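Bottromycin amidohydrolase (Streptomyces purpureus, PDB 6I5S) is a zinc-dependent amidohydrolase that probably hydrolyses a thiazoline-linked amide in a bottromycin precursor, acting as gatekeeper of the antibiotic's biosynthesis. Local coordinates at residues A[92-97]-A[115-120]; A[139-144]-A[387-392]. One frame throughout, in Å; residues are numbered along the deposited sequence.

Interaction 1 of 2, residues A[92-97]-A[115-120]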
# COMPACT_ATOMS: atom_id res chain seq x y z
N ASP A 92 2.77 -0.73 -1.62
CA ASP A 92 1.54 -0.22 -1.02
C ASP A 92 1.75 -0.16 0.50
O ASP A 92 1.78 -1.20 1.17
CB ASP A 92 0.31 -1.05 -1.39
CG ASP A 92 -0.99 -0.42 -0.88
OD1 ASP A 92 -2.02 -0.70 -1.47
OD2 ASP A 92 -0.97 0.35 0.12
N ALA A 93 1.88 1.04 1.01
CA ALA A 93 2.27 1.22 2.42
C ALA A 93 1.13 1.00 3.42
O ALA A 93 1.36 1.09 4.65
CB ALA A 93 2.87 2.59 2.61
N HIS A 94 -0.07 0.68 2.97
CA HIS A 94 -1.15 0.38 3.90
C HIS A 94 -2.15 -0.52 3.18
O HIS A 94 -3.16 -0.02 2.69
CB HIS A 94 -1.84 1.65 4.36
CG HIS A 94 -2.74 1.47 5.57
ND1 HIS A 94 -2.59 2.20 6.73
CD2 HIS A 94 -3.80 0.65 5.78
CE1 HIS A 94 -3.50 1.81 7.61
NE2 HIS A 94 -4.27 0.90 7.05
N ALA A 95 -1.91 -1.82 3.12
CA ALA A 95 -2.79 -2.74 2.42
C ALA A 95 -3.40 -3.71 3.42
O ALA A 95 -2.83 -3.95 4.49
CB ALA A 95 -2.06 -3.51 1.31
N HIS A 96 -4.62 -4.16 3.13
CA HIS A 96 -5.31 -5.19 3.90
C HIS A 96 -5.54 -6.34 2.91
O HIS A 96 -6.61 -6.49 2.35
CB HIS A 96 -6.59 -4.67 4.51
CG HIS A 96 -6.35 -3.67 5.61
ND1 HIS A 96 -5.85 -4.03 6.84
CD2 HIS A 96 -6.47 -2.32 5.63
CE1 HIS A 96 -5.71 -2.94 7.59
NE2 HIS A 96 -6.07 -1.90 6.87
N VAL A 97 -4.49 -7.12 2.71
CA VAL A 97 -4.53 -8.29 1.83
C VAL A 97 -5.24 -9.40 2.57
O VAL A 97 -4.81 -9.81 3.66
CB VAL A 97 -3.12 -8.68 1.44
CG1 VAL A 97 -3.13 -10.05 0.78
CG2 VAL A 97 -2.57 -7.59 0.53
N ARG A 115 2.88 -3.21 3.07
CA ARG A 115 2.71 -3.28 4.53
C ARG A 115 1.30 -3.76 4.82
O ARG A 115 0.29 -3.13 4.44
CB ARG A 115 2.98 -1.94 5.21
CG ARG A 115 4.38 -1.44 5.01
CD ARG A 115 4.75 -0.30 5.99
NE ARG A 115 3.73 0.79 5.99
CZ ARG A 115 3.66 1.79 6.87
NH1 ARG A 115 2.71 2.71 6.79
NH2 ARG A 115 4.56 1.93 7.86
N GLN A 116 1.23 -4.87 5.51
CA GLN A 116 -0.02 -5.46 6.00
C GLN A 116 -0.24 -4.95 7.40
O GLN A 116 0.37 -5.44 8.35
CB GLN A 116 0.05 -6.98 5.99
CG GLN A 116 -1.19 -7.64 6.58
CD GLN A 116 -2.42 -7.44 5.71
OE1 GLN A 116 -2.33 -7.26 4.50
NE2 GLN A 116 -3.58 -7.46 6.34
N LEU A 117 -1.12 -3.97 7.53
CA LEU A 117 -1.28 -3.26 8.80
C LEU A 117 -2.34 -3.89 9.70
O LEU A 117 -2.74 -3.28 10.70
CB LEU A 117 -1.55 -1.77 8.52
CG LEU A 117 -0.33 -0.96 8.96
CD1 LEU A 117 0.95 -1.38 8.32
CD2 LEU A 117 -0.58 0.50 8.71
N TRP A 118 -2.75 -5.11 9.40
CA TRP A 118 -3.49 -5.95 10.31
C TRP A 118 -2.98 -7.36 10.04
O TRP A 118 -3.64 -8.15 9.41
CB TRP A 118 -5.00 -5.86 10.09
CG TRP A 118 -5.77 -6.14 11.29
CD1 TRP A 118 -5.78 -7.29 12.01
CD2 TRP A 118 -6.68 -5.24 11.93
NE1 TRP A 118 -6.64 -7.17 13.08
CE2 TRP A 118 -7.21 -5.92 13.05
CE3 TRP A 118 -7.09 -3.92 11.67
CZ2 TRP A 118 -8.14 -5.32 13.90
CZ3 TRP A 118 -8.01 -3.33 12.52
CH2 TRP A 118 -8.52 -4.04 13.63
N GLY A 119 -1.76 -7.63 10.48
CA GLY A 119 -1.10 -8.88 10.12
C GLY A 119 -1.59 -10.07 10.92
O GLY A 119 -1.97 -9.99 12.09
N GLU A 120 -1.50 -11.22 10.27
CA GLU A 120 -1.90 -12.52 10.82
C GLU A 120 -0.84 -13.57 10.47
O GLU A 120 0.02 -13.33 9.60
CB GLU A 120 -3.23 -13.00 10.22
CG GLU A 120 -4.40 -12.13 10.61
CD GLU A 120 -5.74 -12.73 10.20
OE1 GLU A 120 -5.84 -13.97 10.06
OE2 GLU A 120 -6.70 -11.96 10.01

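Interaction 2 of 2, residues A[139-144]-A[387-392]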
# COMPACT_ATOMS: atom_id res chain seq x y z
N ARG A 139 6.09 -9.12 -1.67
CA ARG A 139 6.66 -9.43 -0.36
C ARG A 139 5.92 -8.65 0.73
O ARG A 139 5.83 -7.42 0.63
CB ARG A 139 8.14 -9.04 -0.38
CG ARG A 139 8.94 -9.35 0.92
CD ARG A 139 9.14 -10.88 1.10
NE ARG A 139 10.10 -11.16 2.16
CZ ARG A 139 11.25 -11.83 2.02
NH1 ARG A 139 11.62 -12.35 0.85
NH2 ARG A 139 12.03 -11.98 3.08
N PRO A 140 5.44 -9.31 1.79
CA PRO A 140 4.76 -8.58 2.87
C PRO A 140 5.68 -8.10 3.97
O PRO A 140 6.74 -8.68 4.26
CB PRO A 140 3.77 -9.62 3.43
CG PRO A 140 4.49 -10.96 3.21
CD PRO A 140 5.42 -10.77 2.01
N TRP A 141 5.23 -7.01 4.61
CA TRP A 141 5.77 -6.51 5.87
C TRP A 141 4.58 -6.55 6.83
O TRP A 141 3.54 -5.97 6.55
CB TRP A 141 6.36 -5.11 5.71
CG TRP A 141 6.99 -4.45 6.87
CD1 TRP A 141 8.33 -4.38 7.12
CD2 TRP A 141 6.36 -3.74 7.93
NE1 TRP A 141 8.58 -3.66 8.25
CE2 TRP A 141 7.38 -3.26 8.77
CE3 TRP A 141 5.03 -3.47 8.27
CZ2 TRP A 141 7.11 -2.54 9.93
CZ3 TRP A 141 4.76 -2.72 9.40
CH2 TRP A 141 5.80 -2.28 10.23
N VAL A 142 4.70 -7.31 7.92
CA VAL A 142 3.51 -7.82 8.61
C VAL A 142 3.51 -7.32 10.06
O VAL A 142 4.44 -7.62 10.81
CB VAL A 142 3.49 -9.35 8.55
CG1 VAL A 142 2.23 -9.87 9.20
CG2 VAL A 142 3.66 -9.81 7.09
N THR A 143 2.42 -6.66 10.50
CA THR A 143 2.31 -6.35 11.92
C THR A 143 1.72 -7.54 12.68
O THR A 143 1.06 -8.41 12.11
CB THR A 143 1.42 -5.13 12.19
OG1 THR A 143 0.09 -5.40 11.75
CG2 THR A 143 1.92 -3.96 11.47
N ALA A 144 2.00 -7.59 13.98
CA ALA A 144 1.44 -8.62 14.85
C ALA A 144 0.03 -8.19 15.24
O ALA A 144 -0.25 -7.79 16.38
CB ALA A 144 2.31 -8.82 16.08
N ASP A 387 12.61 2.29 3.13
CA ASP A 387 13.21 2.79 4.38
C ASP A 387 12.29 2.61 5.59
O ASP A 387 12.76 2.18 6.67
CB ASP A 387 13.61 4.28 4.25
CG ASP A 387 14.91 4.47 3.52
OD1 ASP A 387 15.58 3.46 3.18
OD2 ASP A 387 15.29 5.63 3.29
N VAL A 388 11.01 2.90 5.44
CA VAL A 388 10.10 2.78 6.58
C VAL A 388 9.95 1.32 7.01
O VAL A 388 9.69 1.02 8.19
CB VAL A 388 8.72 3.41 6.28
CG1 VAL A 388 7.81 2.50 5.43
CG2 VAL A 388 8.04 3.79 7.60
N MET A 389 10.10 0.39 6.07
CA MET A 389 10.07 -1.05 6.38
C MET A 389 11.38 -1.59 6.90
O MET A 389 11.44 -2.78 7.30
CB MET A 389 9.68 -1.81 5.12
CG MET A 389 8.23 -1.60 4.70
SD MET A 389 7.66 -2.67 3.33
CE MET A 389 8.76 -2.15 2.00
N GLY A 390 12.43 -0.79 6.90
CA GLY A 390 13.68 -1.27 7.43
C GLY A 390 14.43 -2.15 6.46
O GLY A 390 15.34 -2.88 6.87
N TRP A 391 14.06 -2.11 5.19
CA TRP A 391 14.72 -2.88 4.13
C TRP A 391 15.79 -1.99 3.54
O TRP A 391 15.50 -1.12 2.71
CB TRP A 391 13.74 -3.30 3.04
CG TRP A 391 12.62 -4.19 3.49
CD1 TRP A 391 12.42 -4.67 4.75
CD2 TRP A 391 11.57 -4.74 2.68
NE1 TRP A 391 11.31 -5.49 4.76
CE2 TRP A 391 10.77 -5.54 3.52
CE3 TRP A 391 11.26 -4.65 1.35
CZ2 TRP A 391 9.65 -6.24 3.04
CZ3 TRP A 391 10.13 -5.33 0.86
CH2 TRP A 391 9.33 -6.07 1.70
N HIS A 392 17.04 -2.20 3.93
CA HIS A 392 18.10 -1.25 3.62
C HIS A 392 19.04 -1.73 2.51
O HIS A 392 20.21 -1.34 2.47
CB HIS A 392 18.85 -0.89 4.90
CG HIS A 392 18.03 -0.05 5.84
ND1 HIS A 392 18.10 -0.18 7.22
CD2 HIS A 392 17.12 0.92 5.60
CE1 HIS A 392 17.27 0.68 7.78
NE2 HIS A 392 16.65 1.36 6.82

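Interaction 1 of 2, residues A[92-97]-A[115-120]
The carbonyl oxygen of A93 takes two N-H groups from the edge of the R115 guanidinium: NE at 2.7 Å from A93 O, and NH1 in a weaker, more bent bond. The acceptor lies close to the guanidinium plane, and a bend at chi3 (-52°) swings the group back onto it; a salt bridge from NH1 to E228 and a hydrogen bond from NH2 to S226 further fix its rotation. Backbone pairing runs parallel, with R115 N bound to D92 O, A95 N to R115 O at 2.9 Å, and a long, weak bond from L117 N to A95 O. These are the first and last strands of a beta-alpha-beta unit through helix 100-108, and where the first strand ends it delivers H94 and H96, the His-X-His pair of amidohydrolases, to a zinc ion shared with D348. D92 OD2 accepts from H94 N in an Asx turn, while its OD1 is bound by T347. L117 lies over one face of the H94 ring, CD2 coming within 3.3 Å of ND1, an atom hydrogen-bonded to E228. H96 is flanked at its ring edge by W118 CB, 3.8 Å from ND1. Just past the end of the first strand, V97 N meets Q116 OE1 at 2.8 Å on an in-plane lone pair, and Q116 NE2 donates almost straight to W118 O, so both ends of the amide are held. An alanine in place of Q116 is likely to leave V97 N and W118 O without these mates and let the loop carrying H96 shift.

Interaction 2 of 2, residues A[139-144]-A[387-392]
M389, at the C-terminal end of the helix that includes D387 and V388, runs its side chain alongside W141 of strand 139-142, the two pointing opposite ways. Its CG stands over one face of the indole, 3.9 Å from the centroid of the five-membered ring, as a CH-pi contact, while CB comes to 3.5 Å from W141 CD1. The sulfur lies obliquely to the same ring, with SD 3.6 Å from W141 CB. W141 CG is anti to its own backbone nitrogen (chi1 -178°), which carries the indole out from the strand toward the helix end; there NE1 makes a weak, bent hydrogen bond to M389 O at 3.1 Å. G390 turns the chain with positive phi, and its N bonds back to D387 O. W391 then returns to the strand. Its NE1 reaches the edge of the W141 ring, the two indoles meeting obliquely, and its CH2 sits 3.4 Å from R139 CG, against the aliphatic part of the arginine. P140 O approaches the edge of the W391 indole near its plane, 4.0 Å from W391 CZ2, and M389 CE lies over one face of W391. Thus a Met-aromatic contact joins a strand of the central sheet to a helix whose C-terminus is closed by a Schellman motif.

Strand 111-116 ties the two contacts together: it pairs with 84-95 in interaction 1 and, in the same sheet, is the neighbour of 139-142, the strand that interaction 2 joins to the helix end; Q116 N probably bonds to W141 O, 2.8 Å away. Both are largely buried, but interaction 1 lies nearer the centre of the chain and holds two zinc ligands, whereas the W141 side chain stays about 11 Å from a zinc ion. Their chemistry follows: backbone pairing and satisfied polar groups beside the zinc site, against indoles, a thioether and one weak hydrogen bond where a helix end meets the sheet. R115 touches both neighbourhoods, its side chain also packing on W141 and M389, and G119 N reaches T143 OG1.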